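PDB 7JPJ: diaminopimelate decarboxylase from Phaeodactylum tricornutum, which probably catalyses the pyridoxal phosphate-dependent decarboxylation of diaminopimelate to lysine, working as a dimer. Local coordinates for residues 239-244 against 285-290; 41-46 against 281-286; 327-332 against 387-392. One frame throughout, in Å; residues are numbered along the deposited sequence.

Contact 1. Residues 239-244 against 285-290; sequences YKVGRN and VAMAGA. With DLY (D-lysine), chain C.
The guanidinium of Arg243 is the flat group between these segments: D-lysine takes its edge, the ligand's carboxylate carbon lying in the guanidinium plane, while the methyl of Ala286 approaches obliquely, with CB 4.1 Å from Arg243 NH2. At that edge Arg243 NH1 donates to D-lysine OXT over 3.1 Å, and the N-H...O angle of 164° marks a nearly straight bond. The stem of the same side chain rests on Met287, Arg243 CG lying 3.9 Å from Met287 SD. Because the arginine is extended from CG to NE, its aliphatic part can lean on the thioether while its head reaches the ligand. NE is bonded in turn to Gly391 O, a second anchor for the head. Beside it Val241 turns CG1 anti to its own N (chi1 176°), which brings that methyl to 3.7 Å from Met287 CG. Ala286 and Met287 stand at the start of a type I turn ending at Gly289, where strand 289-300 begins. Lys240, Val241, Arg243 and Arg321 line the D-lysine pocket. Apolar packing thus carries a cationic head whose polar bonds go to the ligand and a backbone oxygen, a combination likely to favour binding of a carboxylate.

Contact 2. Residues 41-46 against 281-286; sequences ADACLA and GTYLVA. With SO4 (sulfate ion), chain D.
Ala41, Ala43 and Cys44 of helix 34-45 pack against Tyr283 and Leu284 of the short helix 282-285, whose N-terminal end forms an anion site holding a sulfate. The sulfate probably came from the crystallisation liquor. Its ligands, however, are the start of this helix, Gly238 N and the hydroxyl of Tyr395, which is consistent with the place taken by the phosphate of pyridoxal phosphate in relatives of this fold. Three bonds come from the segment itself. Gly281 N donates to sulfate O2 at 3.1 Å with an angle of 161°, Thr282 N donates to O3, and Thr282 OG1 reaches O1 at 2.8 Å. Gly281, having no side chain, lets the anion come close to the backbone. The N-terminal end of the helix would probably add a favourable dipole.

Away from the sulfate the contact is apolar. Cys44 SG sits 3.8 Å from Tyr283 CD2 and 5.0 Å from the ring centroid, 67° off the ring normal, an oblique sulfur-aromatic approach. Ala43 CB meets the ring at its edge, 4.4 Å from Tyr283 CE2. The same sulfur also touches Leu284 CD2 at 4.0 Å, and that methyl reaches back to Ala41 CA at a similar separation. The ring of Tyr283 is carried toward helix 34-45 by a chi1 of -154°, which sets CG roughly opposite the backbone N, and its hydroxyl is bonded to Thr250 O.

Around this pair, Cys44 also touches Val55 of strand 53-58, and Leu284 touches Tyr57 of that strand and Phe71 of helix 65-73. Leu252 of helix 252-270 lies against both Cys44 and Tyr283; the two helices thus pack together beside strand 53-58, with helices 65-73 and 252-270 also against them.

Contact 3. Residues 327-332 against 387-392; sequences AVHPIT and LVMDGS
Backbone bonds set the frame between Pro330-Thr332 and Val388-Asp390. Thr332 and Val388 form an antiparallel hydrogen-bonded pair, with Thr332 N to Val388 O at 3.0 Å and Val388 N to Thr332 O at 2.8 Å; Ile331 and Met389 are the adjacent non-hydrogen-bonded pair. Asp390 N adds a bond to Pro330 O, 2.8 Å long with an angle of 162°.

The side-chain polar contact belongs to His329. ND1 donates to Asp390 O at 3.3 Å, bent to 141° and tilted 20° from the ring plane, and has a weak bond to Ser392 OG; NE2 is weakly bonded to Arg321.

Apolar contacts fall on the Ile331-Met389 face. Ile331 CG2 packs 3.7 Å from Leu387 CG, while its CG1 runs alongside Met389 CG at 3.8 Å. Met389 CE crosses to His329 CB at 3.6 Å. Replacing His329 by an alanine would probably leave Asp390 O without its imidazole donor and take the ring from beside the Met389 methyl, which would keep its contact with CB. Gly391, with a positive phi, lets the chain change direction here. Regular pairing thus joins the strands, and the imidazole extends the grip onto residues 390-392 and, through a weak bond, toward Arg321 of the D-lysine pocket.

In the fold
From the N terminus, 41-46 comes first, on helix 34-45; its partner lies some 235 residues on, so contact 2 closes a very long loop spanning the parallel barrel. Contact 1 opens inside that loop at 239-244, and both close on the same overlapping stretch, 281-286 and 285-290 sharing Val285 and Ala286. Val241 CG2 packs 3.6 Å from Tyr283 CA. Contact 3 follows in series, closing a loop of 54 residues, far shorter than that of contact 2, inside the other sheet. It meets contact 1 through Asn244 ND2 and Val328 O, and through Gly289 O and Ser392 N. Together they tie barrel helices, the D-lysine loop and the mixed sheet.

Contact 1. Residues 239-244 against 285-290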
loop_
_atom_site.group_PDB
_atom_site.type_symbol
_atom_site.label_atom_id
_atom_site.label_comp_id
_atom_site.label_asym_id
_atom_site.label_seq_id
_atom_site.Cartn_x
_atom_site.Cartn_y
_atom_site.Cartn_z
ATOM N N TYR A 239 6.435 18.675 10.227
ATOM C CA TYR A 239 6.329 18.827 11.675
ATOM C C TYR A 239 5.888 17.517 12.311
ATOM O O TYR A 239 4.843 16.962 11.957
ATOM C CB TYR A 239 5.351 19.957 11.998
ATOM C CG TYR A 239 5.514 21.112 11.040
ATOM C CD1 TYR A 239 6.581 21.988 11.163
ATOM C CD2 TYR A 239 4.632 21.296 9.985
ATOM C CE1 TYR A 239 6.752 23.030 10.278
ATOM C CE2 TYR A 239 4.797 22.334 9.091
ATOM C CZ TYR A 239 5.860 23.196 9.242
ATOM O OH TYR A 239 6.031 24.232 8.354
ATOM N N LYS A 240 6.691 17.017 13.243
ATOM C CA LYS A 240 6.498 15.667 13.747
ATOM C C LYS A 240 5.380 15.620 14.780
ATOM O O LYS A 240 5.209 16.543 15.581
ATOM C CB LYS A 240 7.797 15.129 14.348
ATOM C CG LYS A 240 8.314 13.864 13.658
ATOM C CD LYS A 240 8.472 14.062 12.144
ATOM C CE LYS A 240 8.970 12.788 11.452
ATOM N NZ LYS A 240 8.356 12.561 10.102
ATOM N N VAL A 241 4.613 14.534 14.746
ATOM C CA VAL A 241 3.523 14.287 15.680
ATOM C C VAL A 241 3.850 13.018 16.454
ATOM O O VAL A 241 4.110 11.969 15.853
ATOM C CB VAL A 241 2.170 14.149 14.955
ATOM C CG1 VAL A 241 1.069 13.790 15.939
ATOM C CG2 VAL A 241 1.832 15.424 14.211
ATOM N N GLY A 242 3.844 13.115 17.781
ATOM C CA GLY A 242 4.088 11.956 18.615
ATOM C C GLY A 242 2.815 11.205 18.936
ATOM O O GLY A 242 2.093 11.565 19.869
ATOM N N ARG A 243 2.524 10.158 18.165
ATOM C CA ARG A 243 1.305 9.390 18.401
ATOM C C ARG A 243 1.384 8.613 19.710
ATOM O O ARG A 243 0.403 8.545 20.458
ATOM C CB ARG A 243 1.050 8.441 17.233
ATOM C CG ARG A 243 0.840 9.132 15.898
ATOM C CD ARG A 243 0.761 8.113 14.777
ATOM N NE ARG A 243 0.557 8.728 13.469
ATOM C CZ ARG A 243 1.531 9.237 12.723
ATOM N NH1 ARG A 243 2.782 9.211 13.159
ATOM N NH2 ARG A 243 1.255 9.770 11.541
ATOM N N ASN A 244 2.537 8.030 20.005
ATOM C CA ASN A 244 2.693 7.159 21.158
ATOM C C ASN A 244 3.288 7.922 22.333
ATOM O O ASN A 244 4.019 8.902 22.159
ATOM C CB ASN A 244 3.575 5.961 20.808
ATOM C CG ASN A 244 3.134 5.274 19.534
ATOM O OD1 ASN A 244 2.198 4.475 19.539
ATOM N ND2 ASN A 244 3.800 5.594 18.429
ATOM N N VAL A 285 -4.043 16.351 10.601
ATOM C CA VAL A 285 -5.095 15.343 10.511
ATOM C C VAL A 285 -4.730 14.039 11.217
ATOM O O VAL A 285 -5.595 13.177 11.413
ATOM C CB VAL A 285 -5.455 15.064 9.038
ATOM C CG1 VAL A 285 -6.077 16.294 8.392
ATOM C CG2 VAL A 285 -4.228 14.610 8.263
ATOM N N ALA A 286 -3.461 13.873 11.598
ATOM C CA ALA A 286 -3.003 12.605 12.165
ATOM C C ALA A 286 -3.813 12.180 13.384
ATOM O O ALA A 286 -4.510 11.161 13.342
ATOM C CB ALA A 286 -1.523 12.681 12.542
ATOM N N MET A 287 -3.728 12.947 14.472
ATOM C CA MET A 287 -4.455 12.615 15.695
ATOM C C MET A 287 -5.954 12.843 15.576
ATOM O O MET A 287 -6.682 12.519 16.519
ATOM C CB MET A 287 -3.914 13.427 16.874
ATOM C CG MET A 287 -2.427 13.249 17.129
ATOM S SD MET A 287 -1.874 11.532 17.203
ATOM C CE MET A 287 -2.971 10.851 18.445
ATOM N N ALA A 288 -6.430 13.390 14.462
ATOM C CA ALA A 288 -7.849 13.650 14.286
ATOM C C ALA A 288 -8.610 12.454 13.734
ATOM O O ALA A 288 -9.842 12.503 13.667
ATOM C CB ALA A 288 -8.058 14.856 13.363
ATOM N N GLY A 289 -7.917 11.391 13.347
ATOM C CA GLY A 289 -8.564 10.237 12.760
ATOM C C GLY A 289 -8.191 8.964 13.489
ATOM O O GLY A 289 -7.106 8.842 14.055
ATOM N N ALA A 290 -9.113 8.005 13.459
ATOM C CA ALA A 290 -8.920 6.751 14.170
ATOM C C ALA A 290 -9.610 5.623 13.422
ATOM O O ALA A 290 -10.743 5.777 12.958
ATOM C CB ALA A 290 -9.459 6.829 15.603
HETATM N N DLY C . 7.290 8.989 12.903
HETATM C CA DLY C . 6.434 9.225 11.746
HETATM C C DLY C . 5.551 10.462 11.946
HETATM O O DLY C . 5.710 11.224 12.907
HETATM C CB DLY C . 7.284 9.377 10.481
HETATM C CG DLY C . 6.530 9.145 9.176
HETATM C CD DLY C . 7.478 9.203 7.985
HETATM C CE DLY C . 6.729 9.170 6.659
HETATM N NZ DLY C . 7.646 9.396 5.502
HETATM O OXT DLY C . 4.650 10.733 11.146
#

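Contact 2. Residues 41-46 against 281-286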
loop_
_atom_site.group_PDB
_atom_site.type_symbol
_atom_site.label_atom_id
_atom_site.label_comp_id
_atom_site.label_asym_id
_atom_site.label_seq_id
_atom_site.Cartn_x
_atom_site.Cartn_y
_atom_site.Cartn_z
ATOM N N ALA A 41 -5.849 22.966 13.563
ATOM C CA ALA A 41 -6.015 24.144 12.719
ATOM C C ALA A 41 -5.606 25.409 13.460
ATOM O O ALA A 41 -4.864 26.243 12.929
ATOM C CB ALA A 41 -7.461 24.243 12.237
ATOM N N ASP A 42 -6.078 25.563 14.700
ATOM C CA ASP A 42 -5.725 26.738 15.490
ATOM C C ASP A 42 -4.235 26.765 15.811
ATOM O O ASP A 42 -3.606 27.828 15.775
ATOM C CB ASP A 42 -6.556 26.770 16.773
ATOM C CG ASP A 42 -7.890 27.470 16.588
ATOM O OD1 ASP A 42 -8.100 28.091 15.522
ATOM O OD2 ASP A 42 -8.735 27.391 17.507
ATOM N N ALA A 43 -3.653 25.604 16.126
ATOM C CA ALA A 43 -2.229 25.555 16.436
ATOM C C ALA A 43 -1.379 25.956 15.239
ATOM O O ALA A 43 -0.306 26.546 15.411
ATOM C CB ALA A 43 -1.843 24.159 16.918
ATOM N N CYS A 44 -1.831 25.648 14.021
ATOM C CA CYS A 44 -1.063 26.018 12.838
ATOM C C CYS A 44 -1.282 27.476 12.460
ATOM O O CYS A 44 -0.334 28.167 12.074
ATOM C CB CYS A 44 -1.421 25.102 11.668
ATOM S SG CYS A 44 -0.938 23.379 11.906
ATOM N N LEU A 45 -2.521 27.963 12.566
ATOM C CA LEU A 45 -2.799 29.371 12.309
ATOM C C LEU A 45 -2.130 30.294 13.319
ATOM O O LEU A 45 -2.069 31.506 13.080
ATOM C CB LEU A 45 -4.309 29.616 12.306
ATOM C CG LEU A 45 -5.067 29.043 11.109
ATOM C CD1 LEU A 45 -6.551 28.930 11.419
ATOM C CD2 LEU A 45 -4.832 29.890 9.874
ATOM N N ALA A 46 -1.630 29.756 14.433
ATOM C CA ALA A 46 -0.904 30.521 15.435
ATOM C C ALA A 46 0.608 30.405 15.272
ATOM O O ALA A 46 1.353 30.733 16.201
ATOM C CB ALA A 46 -1.323 30.076 16.836
ATOM N N GLY A 281 0.875 18.319 6.747
ATOM C CA GLY A 281 -0.071 17.272 6.429
ATOM C C GLY A 281 -0.386 16.436 7.652
ATOM O O GLY A 281 -1.524 16.418 8.132
ATOM N N THR A 282 0.637 15.749 8.168
ATOM C CA THR A 282 0.476 14.953 9.379
ATOM C C THR A 282 -0.035 15.803 10.539
ATOM O O THR A 282 -0.996 15.430 11.220
ATOM C CB THR A 282 1.809 14.294 9.737
ATOM O OG1 THR A 282 2.260 13.497 8.635
ATOM C CG2 THR A 282 1.662 13.415 10.968
ATOM N N TYR A 283 0.581 16.967 10.758
ATOM C CA TYR A 283 0.263 17.779 11.930
ATOM C C TYR A 283 -1.198 18.207 11.981
ATOM O O TYR A 283 -1.692 18.547 13.060
ATOM C CB TYR A 283 1.162 19.017 11.969
ATOM C CG TYR A 283 1.389 19.572 13.359
ATOM C CD1 TYR A 283 2.447 19.127 14.140
ATOM C CD2 TYR A 283 0.546 20.545 13.889
ATOM C CE1 TYR A 283 2.661 19.634 15.414
ATOM C CE2 TYR A 283 0.751 21.056 15.160
ATOM C CZ TYR A 283 1.811 20.598 15.916
ATOM O OH TYR A 283 2.018 21.105 17.179
ATOM N N LEU A 284 -1.904 18.187 10.854
ATOM C CA LEU A 284 -3.275 18.677 10.827
ATOM C C LEU A 284 -4.317 17.584 11.029
ATOM O O LEU A 284 -5.384 17.863 11.587
ATOM C CB LEU A 284 -3.549 19.393 9.503
ATOM C CG LEU A 284 -3.161 20.867 9.411
ATOM C CD1 LEU A 284 -3.112 21.302 7.961
ATOM C CD2 LEU A 284 -4.144 21.731 10.188
ATOM N N VAL A 285 -4.043 16.351 10.601
ATOM C CA VAL A 285 -5.095 15.343 10.511
ATOM C C VAL A 285 -4.730 14.039 11.217
ATOM O O VAL A 285 -5.595 13.177 11.413
ATOM C CB VAL A 285 -5.455 15.064 9.038
ATOM C CG1 VAL A 285 -6.077 16.294 8.392
ATOM C CG2 VAL A 285 -4.228 14.610 8.263
ATOM N N ALA A 286 -3.461 13.873 11.598
ATOM C CA ALA A 286 -3.003 12.605 12.165
ATOM C C ALA A 286 -3.813 12.180 13.384
ATOM O O ALA A 286 -4.510 11.161 13.342
ATOM C CB ALA A 286 -1.523 12.681 12.542
HETATM S S SO4 D . 3.867 15.912 6.315
HETATM O O1 SO4 D . 4.213 14.991 7.394
HETATM O O2 SO4 D . 3.799 17.274 6.843
HETATM O O3 SO4 D . 2.573 15.546 5.748
HETATM O O4 SO4 D . 4.884 15.832 5.269
#

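Contact 3. Residues 327-332 against 387-392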
loop_
_atom_site.group_PDB
_atom_site.type_symbol
_atom_site.label_atom_id
_atom_site.label_comp_id
_atom_site.label_asym_id
_atom_site.label_seq_id
_atom_site.Cartn_x
_atom_site.Cartn_y
_atom_site.Cartn_z
ATOM N N ALA A 327 5.592 1.411 11.946
ATOM C CA ALA A 327 5.117 2.485 12.804
ATOM C C ALA A 327 4.158 1.941 13.853
ATOM O O ALA A 327 3.242 1.176 13.536
ATOM C CB ALA A 327 4.427 3.562 11.970
ATOM N N VAL A 328 4.373 2.342 15.100
ATOM C CA VAL A 328 3.485 1.990 16.199
ATOM C C VAL A 328 2.378 3.030 16.277
ATOM O O VAL A 328 2.636 4.237 16.176
ATOM C CB VAL A 328 4.260 1.904 17.525
ATOM C CG1 VAL A 328 3.371 1.357 18.636
ATOM C CG2 VAL A 328 5.501 1.044 17.355
ATOM N N HIS A 329 1.141 2.564 16.442
ATOM C CA HIS A 329 -0.015 3.416 16.650
ATOM C C HIS A 329 -0.608 3.163 18.032
ATOM O O HIS A 329 -0.547 2.038 18.542
ATOM C CB HIS A 329 -1.096 3.172 15.590
ATOM C CG HIS A 329 -0.728 3.664 14.225
ATOM N ND1 HIS A 329 -1.541 4.500 13.491
ATOM C CD2 HIS A 329 0.361 3.427 13.456
ATOM C CE1 HIS A 329 -0.966 4.765 12.332
ATOM N NE2 HIS A 329 0.189 4.126 12.285
ATOM N N PRO A 330 -1.179 4.188 18.665
ATOM C CA PRO A 330 -1.858 3.974 19.951
ATOM C C PRO A 330 -3.095 3.109 19.762
ATOM O O PRO A 330 -3.905 3.348 18.864
ATOM C CB PRO A 330 -2.223 5.393 20.409
ATOM C CG PRO A 330 -1.479 6.322 19.500
ATOM C CD PRO A 330 -1.255 5.589 18.223
ATOM N N ILE A 331 -3.237 2.100 20.617
ATOM C CA ILE A 331 -4.289 1.100 20.483
ATOM C C ILE A 331 -5.046 0.996 21.797
ATOM O O ILE A 331 -4.442 0.786 22.854
ATOM C CB ILE A 331 -3.715 -0.269 20.076
ATOM C CG1 ILE A 331 -3.044 -0.166 18.705
ATOM C CG2 ILE A 331 -4.809 -1.319 20.073
ATOM C CD1 ILE A 331 -2.134 -1.319 18.379
ATOM N N THR A 332 -6.366 1.144 21.729
ATOM C CA THR A 332 -7.243 1.000 22.880
ATOM C C THR A 332 -8.354 0.023 22.532
ATOM O O THR A 332 -8.924 0.083 21.437
ATOM C CB THR A 332 -7.843 2.348 23.305
ATOM O OG1 THR A 332 -6.798 3.214 23.766
ATOM C CG2 THR A 332 -8.858 2.160 24.421
ATOM N N LEU A 387 -11.571 -2.566 18.783
ATOM C CA LEU A 387 -10.186 -2.114 18.815
ATOM C C LEU A 387 -10.094 -0.791 18.068
ATOM O O LEU A 387 -10.627 -0.664 16.961
ATOM C CB LEU A 387 -9.244 -3.148 18.195
ATOM C CG LEU A 387 -7.747 -2.906 18.421
ATOM C CD1 LEU A 387 -7.022 -4.213 18.696
ATOM C CD2 LEU A 387 -7.113 -2.184 17.238
ATOM N N VAL A 388 -9.431 0.189 18.672
ATOM C CA VAL A 388 -9.332 1.531 18.111
ATOM C C VAL A 388 -7.860 1.863 17.917
ATOM O O VAL A 388 -7.097 1.917 18.889
ATOM C CB VAL A 388 -10.014 2.578 19.006
ATOM C CG1 VAL A 388 -9.727 3.981 18.492
ATOM C CG2 VAL A 388 -11.511 2.327 19.071
ATOM N N MET A 389 -7.464 2.086 16.666
ATOM C CA MET A 389 -6.109 2.509 16.332
ATOM C C MET A 389 -6.132 4.015 16.105
ATOM O O MET A 389 -6.671 4.490 15.100
ATOM C CB MET A 389 -5.590 1.777 15.096
ATOM C CG MET A 389 -4.676 0.602 15.406
ATOM S SD MET A 389 -4.056 -0.228 13.923
ATOM C CE MET A 389 -2.319 0.208 13.984
ATOM N N ASP A 390 -5.554 4.761 17.041
ATOM C CA ASP A 390 -5.546 6.213 16.969
ATOM C C ASP A 390 -4.370 6.702 16.125
ATOM O O ASP A 390 -3.494 5.933 15.722
ATOM C CB ASP A 390 -5.493 6.815 18.372
ATOM C CG ASP A 390 -6.851 6.832 19.048
ATOM O OD1 ASP A 390 -7.839 7.221 18.390
ATOM O OD2 ASP A 390 -6.932 6.455 20.236
ATOM N N GLY A 391 -4.363 8.007 15.860
ATOM C CA GLY A 391 -3.348 8.588 14.996
ATOM C C GLY A 391 -3.406 8.088 13.572
ATOM O O GLY A 391 -2.383 8.084 12.877
ATOM N N SER A 392 -4.583 7.663 13.115
ATOM C CA SER A 392 -4.747 7.051 11.802
ATOM C C SER A 392 -5.487 7.967 10.832
ATOM O O SER A 392 -6.158 7.493 9.912
ATOM C CB SER A 392 -5.471 5.714 11.932
ATOM O OG SER A 392 -4.759 4.835 12.785
#